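Local coordinates for protein ATP phosphoribosyltransferase regulatory subunit (Bacillus halodurans, PDB 3OD1) that is probably required, together with the HisG subunit, for the first step of histidine biosynthesis and may allow histidine to regulate that step by feedback, at residues 36-41 against 146-151; 109-114 against 125-130; 159-164 against 262-267. One frame throughout, in Å; residues are numbered along the deposited sequence.

Interaction 1: 36-41 against 146-151; sequences EEINLW and IALMIA
Leu-148 sets its CD1 methyl almost squarely on the indole face of Trp-41, 3.5 Å from the centroid of the five-membered ring and only 5° off the ring normal, a clear CH-pi contact. Leu-148 runs past the indole in the opposite direction, and its CB lies near CE3 and CZ3 of the six-membered ring. Two alanines leave room for so broad a ring: Ala-147 CB comes 4.0 Å from CH2 of Trp-41, and Ala-151 CB approaches CZ2 obliquely at 4.1 Å. The polar edge is served from within the first segment. Glu-37, bent at chi2 (68°), brings OE2 into the indole plane to accept the Trp-41 NE1 proton at 2.8 Å; NE1 in turn meets OE2 from above the carboxylate plane. OE1 pairs with Arg-155. Gripped at both oxygens, the carboxylate helps fix the rotation of the indole. Ile-38 CG1 packs 4.2 Å from the same Leu-148 CD1. Were Trp-41 reduced to an alanine, Leu-148 CD1 would probably face a gap, with Glu-37 OE2 left without its donor and Arg-359 of the second subunit without its cation-pi partner. The helical segments 36-40 and 146-151, of helices 21-40 and 139-155, cross at 146° with axes 9.7 Å apart at closest approach. Ile-38 and Leu-148 also rest on strand 125-134: helices laid on a sheet in the core of the class II aminoacyl-tRNA synthetase fold.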
loop_
_atom_site.group_PDB
_atom_site.type_symbol
_atom_site.label_atom_id
_atom_site.label_comp_id
_atom_site.label_asym_id
_atom_site.label_seq_id
_atom_site.Cartn_x
_atom_site.Cartn_y
_atom_site.Cartn_z
ATOM N N GLU B 36 -5.916 -9.154 -10.491
ATOM C CA GLU B 36 -7.142 -9.646 -11.113
ATOM C C GLU B 36 -7.040 -11.124 -11.494
ATOM O O GLU B 36 -7.983 -11.877 -11.290
ATOM C CB GLU B 36 -7.484 -8.837 -12.359
ATOM C CG GLU B 36 -8.708 -7.959 -12.187
ATOM C CD GLU B 36 -8.918 -7.013 -13.354
ATOM O OE1 GLU B 36 -9.146 -7.498 -14.487
ATOM O OE2 GLU B 36 -8.851 -5.782 -13.132
ATOM N N GLU B 37 -5.920 -11.522 -12.091
ATOM C CA GLU B 37 -5.705 -12.936 -12.435
ATOM C C GLU B 37 -5.667 -13.780 -11.164
ATOM O O GLU B 37 -6.331 -14.815 -11.057
ATOM C CB GLU B 37 -4.396 -13.133 -13.210
ATOM C CG GLU B 37 -4.179 -14.564 -13.718
ATOM C CD GLU B 37 -5.176 -14.947 -14.802
ATOM O OE1 GLU B 37 -5.763 -14.028 -15.391
ATOM O OE2 GLU B 37 -5.376 -16.155 -15.071
ATOM N N ILE B 38 -4.896 -13.319 -10.189
ATOM C CA ILE B 38 -4.793 -14.013 -8.911
ATOM C C ILE B 38 -6.165 -14.260 -8.277
ATOM O O ILE B 38 -6.431 -15.337 -7.721
ATOM C CB ILE B 38 -3.848 -13.251 -7.971
ATOM C CG1 ILE B 38 -2.397 -13.373 -8.484
ATOM C CG2 ILE B 38 -3.987 -13.746 -6.532
ATOM C CD1 ILE B 38 -1.437 -12.378 -7.829
ATOM N N ASN B 39 -7.056 -13.281 -8.388
ATOM C CA ASN B 39 -8.383 -13.417 -7.793
ATOM C C ASN B 39 -9.250 -14.438 -8.515
ATOM O O ASN B 39 -10.073 -15.132 -7.895
ATOM C CB ASN B 39 -9.096 -12.070 -7.753
ATOM C CG ASN B 39 -9.608 -11.741 -6.375
ATOM O OD1 ASN B 39 -10.811 -11.571 -6.179
ATOM N ND2 ASN B 39 -8.698 -11.680 -5.395
ATOM N N LEU B 40 -9.066 -14.512 -9.825
ATOM C CA LEU B 40 -9.730 -15.520 -10.651
ATOM C C LEU B 40 -9.331 -16.963 -10.308
ATOM O O LEU B 40 -10.021 -17.905 -10.693
ATOM C CB LEU B 40 -9.465 -15.244 -12.127
ATOM C CG LEU B 40 -10.159 -13.975 -12.656
ATOM C CD1 LEU B 40 -9.768 -13.717 -14.110
ATOM C CD2 LEU B 40 -11.664 -14.108 -12.535
ATOM N N TRP B 41 -8.215 -17.139 -9.605
ATOM C CA TRP B 41 -7.764 -18.488 -9.221
ATOM C C TRP B 41 -8.104 -18.826 -7.772
ATOM O O TRP B 41 -7.612 -19.816 -7.226
ATOM C CB TRP B 41 -6.255 -18.639 -9.436
ATOM C CG TRP B 41 -5.836 -18.621 -10.860
ATOM C CD1 TRP B 41 -6.134 -17.666 -11.791
ATOM C CD2 TRP B 41 -5.016 -19.593 -11.528
ATOM N NE1 TRP B 41 -5.559 -17.989 -12.998
ATOM C CE2 TRP B 41 -4.859 -19.160 -12.861
ATOM C CE3 TRP B 41 -4.397 -20.788 -11.126
ATOM C CZ2 TRP B 41 -4.108 -19.878 -13.799
ATOM C CZ3 TRP B 41 -3.665 -21.501 -12.058
ATOM C CH2 TRP B 41 -3.528 -21.046 -13.380
ATOM N N ILE B 146 2.989 -22.119 -10.198
ATOM C CA ILE B 146 3.842 -21.724 -11.315
ATOM C C ILE B 146 2.986 -21.271 -12.494
ATOM O O ILE B 146 3.269 -20.243 -13.108
ATOM C CB ILE B 146 4.798 -22.864 -11.747
ATOM C CG1 ILE B 146 5.849 -23.127 -10.650
ATOM C CG2 ILE B 146 5.459 -22.518 -13.064
ATOM C CD1 ILE B 146 6.741 -24.358 -10.916
ATOM N N ALA B 147 1.929 -22.032 -12.782
ATOM C CA ALA B 147 0.992 -21.706 -13.851
ATOM C C ALA B 147 0.270 -20.384 -13.606
ATOM O O ALA B 147 0.019 -19.631 -14.541
ATOM C CB ALA B 147 -0.012 -22.847 -14.051
ATOM N N LEU B 148 -0.082 -20.112 -12.355
ATOM C CA LEU B 148 -0.680 -18.833 -11.999
ATOM C C LEU B 148 0.322 -17.700 -12.222
ATOM O O LEU B 148 -0.008 -16.689 -12.833
ATOM C CB LEU B 148 -1.169 -18.852 -10.551
ATOM C CG LEU B 148 -1.656 -17.530 -9.939
ATOM C CD1 LEU B 148 -2.707 -16.860 -10.828
ATOM C CD2 LEU B 148 -2.202 -17.788 -8.540
HETATM N N MSE B 149 1.553 -17.877 -11.755
HETATM C CA MSE B 149 2.571 -16.851 -11.956
HETATM C C MSE B 149 2.722 -16.510 -13.437
HETATM O O MSE B 149 2.823 -15.328 -13.814
HETATM C CB MSE B 149 3.920 -17.305 -11.402
HETATM C CG MSE B 149 4.889 -16.130 -11.194
HETATM SE SE MSE B 149 6.604 -16.655 -10.417
HETATM C CE MSE B 149 7.310 -17.732 -11.865
ATOM N N ILE B 150 2.768 -17.550 -14.267
ATOM C CA ILE B 150 2.921 -17.376 -15.699
ATOM C C ILE B 150 1.713 -16.652 -16.282
ATOM O O ILE B 150 1.856 -15.772 -17.135
ATOM C CB ILE B 150 3.151 -18.736 -16.409
ATOM C CG1 ILE B 150 4.520 -19.303 -15.999
ATOM C CG2 ILE B 150 2.995 -18.589 -17.936
ATOM C CD1 ILE B 150 4.825 -20.687 -16.521
ATOM N N ALA B 151 0.517 -17.004 -15.813
ATOM C CA ALA B 151 -0.691 -16.371 -16.330
ATOM C C ALA B 151 -0.769 -14.912 -15.883
ATOM O O ALA B 151 -1.232 -14.033 -16.628
ATOM C CB ALA B 151 -1.922 -17.144 -15.902
#

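Interaction 2: 109-114 against 125-130; sequences QSNVYR and EFEQLG
Val-112 and Phe-126 make the dense part of this antiparallel pairing: CG2 of the valine lies 3.4 Å from CE1 of the phenylalanine. Phe-126 has chi1 near 60°, which puts CG between its own N and carbonyl carbon and folds the ring back over Val-112 O. Beneath them the backbones are joined in both directions, Val-112 N to Phe-126 O at 2.9 Å and Phe-126 N to Val-112 O at 3.0 Å; Ser-110 and Gln-128 repeat the pattern. With the backbone bonds already paired, apolar side chains suit this buried face, and the Phe-126 ring also has Arg-319 as a cation-pi partner.

Towards the rim of the same face the packing gives way to water. The guanidinium of Arg-114 stands nearly upright to the Phe-126 ring (82°), meeting CZ with its face, and a water accepts from Arg-114 NH2 at 2.7 Å while donating to Gln-128 OE1 at 3.1 Å. Arg-114 NH1 is bound by Tyr-113 O and Pro-83 O, and Tyr-108 OH bonds Gln-128 NE2.

The face bearing Gln-109, Asn-111, Glu-125 and Glu-127 is largely polar. Gln-109 NE2 reaches Glu-127 OE2 at 2.9 Å, from above the carboxylate plane, whereas Asn-111 ND2 makes only a weak bond to Glu-125 OE2. Glu-125 lies alongside Tyr-113, and both find Thr-50 of the second subunit.

The pair is the hairpin of strands 104-113 and 125-134, consistent with the motif 2 hairpin of class II synthetases. Strand 313-319 flanks it beyond 125-134, and helix 21-40 covers Gln-109 and Leu-129.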
loop_
_atom_site.group_PDB
_atom_site.type_symbol
_atom_site.label_atom_id
_atom_site.label_comp_id
_atom_site.label_asym_id
_atom_site.label_seq_id
_atom_site.Cartn_x
_atom_site.Cartn_y
_atom_site.Cartn_z
ATOM N N GLN B 109 -0.141 -7.653 -1.871
ATOM C CA GLN B 109 0.604 -6.682 -2.645
ATOM C C GLN B 109 1.087 -5.681 -1.598
ATOM O O GLN B 109 0.297 -4.916 -1.039
ATOM C CB GLN B 109 -0.299 -6.014 -3.685
ATOM C CG GLN B 109 0.398 -4.975 -4.526
ATOM C CD GLN B 109 -0.545 -4.288 -5.515
ATOM O OE1 GLN B 109 -1.558 -4.860 -5.921
ATOM N NE2 GLN B 109 -0.196 -3.061 -5.919
ATOM N N SER B 110 2.378 -5.718 -1.297
ATOM C CA SER B 110 2.880 -5.024 -0.122
ATOM C C SER B 110 4.304 -4.545 -0.294
ATOM O O SER B 110 5.115 -5.182 -0.975
ATOM C CB SER B 110 2.850 -5.959 1.095
ATOM O OG SER B 110 1.561 -6.500 1.310
ATOM N N ASN B 111 4.621 -3.442 0.374
ATOM C CA ASN B 111 6.015 -3.037 0.505
ATOM C C ASN B 111 6.720 -3.897 1.540
ATOM O O ASN B 111 6.209 -4.118 2.643
ATOM C CB ASN B 111 6.115 -1.576 0.917
ATOM C CG ASN B 111 5.645 -0.631 -0.167
ATOM O OD1 ASN B 111 5.506 -1.010 -1.326
ATOM N ND2 ASN B 111 5.403 0.611 0.209
ATOM N N VAL B 112 7.902 -4.376 1.180
ATOM C CA VAL B 112 8.777 -5.053 2.129
ATOM C C VAL B 112 10.087 -4.282 2.217
ATOM O O VAL B 112 10.341 -3.369 1.416
ATOM C CB VAL B 112 9.024 -6.533 1.722
ATOM C CG1 VAL B 112 7.708 -7.305 1.777
ATOM C CG2 VAL B 112 9.599 -6.601 0.328
ATOM N N TYR B 113 10.915 -4.640 3.192
ATOM C CA TYR B 113 11.997 -3.761 3.607
ATOM C C TYR B 113 13.303 -4.520 3.791
ATOM O O TYR B 113 13.315 -5.692 4.157
ATOM C CB TYR B 113 11.621 -3.020 4.903
ATOM C CG TYR B 113 10.313 -2.242 4.823
ATOM C CD1 TYR B 113 10.297 -0.893 4.476
ATOM C CD2 TYR B 113 9.102 -2.865 5.070
ATOM C CE1 TYR B 113 9.102 -0.181 4.398
ATOM C CE2 TYR B 113 7.904 -2.173 5.002
ATOM C CZ TYR B 113 7.909 -0.831 4.665
ATOM O OH TYR B 113 6.713 -0.158 4.574
ATOM N N ARG B 114 14.400 -3.829 3.520
ATOM C CA ARG B 114 15.740 -4.374 3.677
ATOM C C ARG B 114 16.554 -3.406 4.521
ATOM O O ARG B 114 16.269 -2.202 4.555
ATOM C CB ARG B 114 16.404 -4.528 2.313
ATOM C CG ARG B 114 15.710 -5.492 1.396
ATOM C CD ARG B 114 15.930 -6.903 1.873
ATOM N NE ARG B 114 15.274 -7.870 1.000
ATOM C CZ ARG B 114 14.060 -8.348 1.223
ATOM N NH1 ARG B 114 13.383 -7.934 2.286
ATOM N NH2 ARG B 114 13.522 -9.220 0.386
ATOM N N GLU B 125 13.272 -0.309 0.520
ATOM C CA GLU B 125 11.818 -0.468 0.539
ATOM C C GLU B 125 11.343 -0.693 -0.885
ATOM O O GLU B 125 11.651 0.105 -1.763
ATOM C CB GLU B 125 11.114 0.790 1.101
ATOM C CG GLU B 125 9.601 0.662 1.008
ATOM C CD GLU B 125 8.829 1.874 1.555
ATOM O OE1 GLU B 125 9.444 2.921 1.840
ATOM O OE2 GLU B 125 7.597 1.768 1.696
ATOM N N PHE B 126 10.595 -1.765 -1.128
ATOM C CA PHE B 126 10.117 -2.034 -2.488
ATOM C C PHE B 126 8.863 -2.891 -2.461
ATOM O O PHE B 126 8.638 -3.638 -1.522
ATOM C CB PHE B 126 11.213 -2.698 -3.350
ATOM C CG PHE B 126 11.698 -4.007 -2.809
ATOM C CD1 PHE B 126 10.961 -5.165 -2.997
ATOM C CD2 PHE B 126 12.888 -4.084 -2.110
ATOM C CE1 PHE B 126 11.413 -6.389 -2.494
ATOM C CE2 PHE B 126 13.345 -5.293 -1.606
ATOM C CZ PHE B 126 12.606 -6.447 -1.797
ATOM N N GLU B 127 8.045 -2.762 -3.492
ATOM C CA GLU B 127 6.742 -3.427 -3.522
ATOM C C GLU B 127 6.850 -4.855 -4.071
ATOM O O GLU B 127 7.528 -5.111 -5.062
ATOM C CB GLU B 127 5.742 -2.603 -4.355
ATOM C CG GLU B 127 4.310 -3.055 -4.224
ATOM C CD GLU B 127 3.320 -2.057 -4.803
ATOM O OE1 GLU B 127 3.733 -1.208 -5.626
ATOM O OE2 GLU B 127 2.124 -2.133 -4.436
ATOM N N GLN B 128 6.197 -5.787 -3.390
ATOM C CA GLN B 128 6.215 -7.172 -3.819
ATOM C C GLN B 128 4.797 -7.698 -3.843
ATOM O O GLN B 128 3.970 -7.348 -2.989
ATOM C CB GLN B 128 7.075 -7.998 -2.873
ATOM C CG GLN B 128 7.267 -9.432 -3.304
ATOM C CD GLN B 128 8.240 -10.151 -2.390
ATOM O OE1 GLN B 128 9.394 -9.738 -2.247
ATOM N NE2 GLN B 128 7.768 -11.216 -1.739
ATOM N N LEU B 129 4.518 -8.543 -4.824
ATOM C CA LEU B 129 3.190 -9.111 -4.971
ATOM C C LEU B 129 3.323 -10.629 -5.165
ATOM O O LEU B 129 4.257 -11.106 -5.808
ATOM C CB LEU B 129 2.491 -8.406 -6.144
ATOM C CG LEU B 129 1.194 -8.844 -6.803
ATOM C CD1 LEU B 129 0.691 -7.689 -7.675
ATOM C CD2 LEU B 129 1.425 -10.085 -7.662
ATOM N N GLY B 130 2.421 -11.399 -4.572
ATOM C CA GLY B 130 2.528 -12.842 -4.680
ATOM C C GLY B 130 1.409 -13.570 -3.972
ATOM O O GLY B 130 0.418 -12.951 -3.560
HETATM O O HOH W 1 11.007 -10.194 0.355
#

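Interaction 3: 159-164 against 262-267; sequences SEFKVA and SEYVKF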
loop_
_atom_site.group_PDB
_atom_site.type_symbol
_atom_site.label_atom_id
_atom_site.label_comp_id
_atom_site.label_asym_id
_atom_site.label_seq_id
_atom_site.Cartn_x
_atom_site.Cartn_y
_atom_site.Cartn_z
ATOM N N SER B 159 6.183 -10.966 -22.077
ATOM C CA SER B 159 6.205 -11.881 -23.208
ATOM C C SER B 159 7.580 -12.548 -23.306
ATOM O O SER B 159 8.581 -11.984 -22.874
ATOM C CB SER B 159 5.933 -11.087 -24.496
ATOM O OG SER B 159 5.068 -11.775 -25.382
ATOM N N GLU B 160 7.623 -13.751 -23.865
ATOM C CA GLU B 160 8.892 -14.396 -24.200
ATOM C C GLU B 160 9.773 -14.712 -22.988
ATOM O O GLU B 160 10.975 -14.950 -23.148
ATOM C CB GLU B 160 9.688 -13.511 -25.167
ATOM C CG GLU B 160 8.865 -12.877 -26.272
ATOM C CD GLU B 160 9.029 -13.584 -27.599
ATOM O OE1 GLU B 160 9.253 -14.812 -27.598
ATOM O OE2 GLU B 160 8.931 -12.908 -28.644
ATOM N N PHE B 161 9.189 -14.706 -21.788
ATOM C CA PHE B 161 9.944 -14.943 -20.563
ATOM C C PHE B 161 10.072 -16.428 -20.263
ATOM O O PHE B 161 9.443 -17.259 -20.920
ATOM C CB PHE B 161 9.290 -14.235 -19.377
ATOM C CG PHE B 161 7.891 -14.680 -19.103
ATOM C CD1 PHE B 161 7.629 -15.646 -18.134
ATOM C CD2 PHE B 161 6.828 -14.124 -19.800
ATOM C CE1 PHE B 161 6.327 -16.046 -17.862
ATOM C CE2 PHE B 161 5.523 -14.523 -19.541
ATOM C CZ PHE B 161 5.273 -15.489 -18.574
ATOM N N LYS B 162 10.885 -16.750 -19.258
ATOM C CA LYS B 162 11.161 -18.126 -18.893
ATOM C C LYS B 162 11.131 -18.290 -17.382
ATOM O O LYS B 162 11.598 -17.426 -16.646
ATOM C CB LYS B 162 12.532 -18.559 -19.416
ATOM C CG LYS B 162 12.500 -19.508 -20.614
ATOM C CD LYS B 162 12.300 -18.766 -21.932
ATOM C CE LYS B 162 13.108 -19.400 -23.069
ATOM N NZ LYS B 162 14.593 -19.358 -22.841
ATOM N N VAL B 163 10.574 -19.409 -16.935
ATOM C CA VAL B 163 10.612 -19.789 -15.533
ATOM C C VAL B 163 11.501 -21.018 -15.412
ATOM O O VAL B 163 11.232 -22.059 -16.015
ATOM C CB VAL B 163 9.211 -20.096 -15.013
ATOM C CG1 VAL B 163 9.257 -20.532 -13.536
ATOM C CG2 VAL B 163 8.330 -18.871 -15.201
ATOM N N ALA B 164 12.590 -20.874 -14.677
ATOM C CA ALA B 164 13.541 -21.963 -14.512
ATOM C C ALA B 164 13.195 -22.705 -13.226
ATOM O O ALA B 164 12.922 -22.085 -12.193
ATOM C CB ALA B 164 14.953 -21.416 -14.455
ATOM N N SER B 262 3.805 -25.007 -20.687
ATOM C CA SER B 262 5.050 -25.716 -20.937
ATOM C C SER B 262 6.093 -24.887 -21.679
ATOM O O SER B 262 7.289 -24.958 -21.374
ATOM C CB SER B 262 4.756 -26.991 -21.726
ATOM O OG SER B 262 5.718 -27.972 -21.436
ATOM N N GLU B 263 5.639 -24.107 -22.656
ATOM C CA GLU B 263 6.546 -23.321 -23.489
ATOM C C GLU B 263 7.381 -22.365 -22.645
ATOM O O GLU B 263 8.476 -21.970 -23.050
ATOM C CB GLU B 263 5.772 -22.543 -24.564
ATOM C CG GLU B 263 4.824 -21.479 -24.008
ATOM C CD GLU B 263 4.219 -20.572 -25.083
ATOM O OE1 GLU B 263 4.968 -19.785 -25.709
ATOM O OE2 GLU B 263 2.986 -20.633 -25.288
ATOM N N TYR B 264 6.866 -22.018 -21.464
ATOM C CA TYR B 264 7.479 -21.004 -20.607
ATOM C C TYR B 264 8.498 -21.556 -19.615
ATOM O O TYR B 264 9.235 -20.798 -18.980
ATOM C CB TYR B 264 6.394 -20.232 -19.845
ATOM C CG TYR B 264 5.556 -19.342 -20.732
ATOM C CD1 TYR B 264 6.010 -18.086 -21.103
ATOM C CD2 TYR B 264 4.318 -19.759 -21.202
ATOM C CE1 TYR B 264 5.259 -17.262 -21.915
ATOM C CE2 TYR B 264 3.553 -18.938 -22.013
ATOM C CZ TYR B 264 4.033 -17.691 -22.366
ATOM O OH TYR B 264 3.294 -16.868 -23.177
ATOM N N VAL B 265 8.554 -22.874 -19.479
ATOM C CA VAL B 265 9.370 -23.450 -18.428
ATOM C C VAL B 265 10.652 -24.074 -18.962
ATOM O O VAL B 265 10.696 -24.579 -20.081
ATOM C CB VAL B 265 8.580 -24.484 -17.586
ATOM C CG1 VAL B 265 7.374 -23.821 -16.934
ATOM C CG2 VAL B 265 8.150 -25.653 -18.437
ATOM N N LYS B 266 11.702 -24.006 -18.155
ATOM C CA LYS B 266 12.912 -24.755 -18.425
ATOM C C LYS B 266 13.459 -25.252 -17.095
ATOM O O LYS B 266 12.934 -24.903 -16.038
ATOM C CB LYS B 266 13.924 -23.908 -19.197
ATOM C CG LYS B 266 14.379 -22.642 -18.504
ATOM C CD LYS B 266 15.266 -21.833 -19.437
ATOM C CE LYS B 266 16.023 -20.731 -18.702
ATOM N NZ LYS B 266 16.962 -19.999 -19.612
ATOM N N PHE B 267 14.481 -26.097 -17.138
ATOM C CA PHE B 267 15.006 -26.677 -15.914
ATOM C C PHE B 267 16.417 -26.215 -15.626
ATOM O O PHE B 267 17.252 -26.141 -16.527
ATOM C CB PHE B 267 14.924 -28.198 -15.969
ATOM C CG PHE B 267 13.520 -28.709 -16.061
ATOM C CD1 PHE B 267 12.791 -28.971 -14.912
ATOM C CD2 PHE B 267 12.920 -28.899 -17.296
ATOM C CE1 PHE B 267 11.491 -29.427 -14.992
ATOM C CE2 PHE B 267 11.622 -29.361 -17.384
ATOM C CZ PHE B 267 10.907 -29.624 -16.230
#
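Val-163 spends both of its backbone polar groups on the chain 264-266: its N donates to Tyr-264 O at 2.8 Å (168°), and its O receives Lys-266 N at 2.9 Å. Lys-162 CA adds a weaker CA-H...O contact to the one hydrogen bond on Tyr-264 O. The 3-10 turn supplies Val-265 N to Ser-262 O. Lys-162 and Ala-164 turn their backbone groups the other way, to Tyr-286 and Glu-284, while Lys-266 also bonds Ile-165.

Just before the strands begin, the rings of Phe-161 and Tyr-264 form an offset stack, centroids 4.7 Å apart and planes at 29°, with Tyr-264 CE1 over the Phe-161 face. Phe-161 reaches it because chi1 of 60° swings the ring across its own backbone. Lys-162 CG is 3.8 Å from Lys-266 CD, the side chains crossing at about a right angle. NZ of Lys-162 and NZ of Lys-266 are 4.1 Å apart and probably repel somewhat; lysines suit this rim, since apolar stems can pack while charged ends stay toward solvent.

Strand 162-167 runs parallel to 265-268 and has 281-286 on its other side. Helix 139-155 lies over Phe-161, Val-163 and Tyr-264, and helix 240-258 packs against Val-265.

How the interactions relate
Helix 139-155 ties the three contacts together. It follows strand 125-134 of interaction 2, pairs with helix 21-40 in interaction 1, and leads into strand 162-167 of interaction 3. Interactions 1 and 2, with centres 19 Å apart, meet where Ile-38 CD1 packs on Leu-129 CD2 at 3.7 Å. Interactions 1 and 3 are closer, 15 Å between centres, and touch through Met-149 CE and Val-163 CG2, also at 3.7 Å. Interactions 2 and 3 lie in the same mixed sheet but do not touch, their nearest atoms being about 13 Å apart. The second subunit reaches interactions 1 and 2 and leaves interaction 3 untouched.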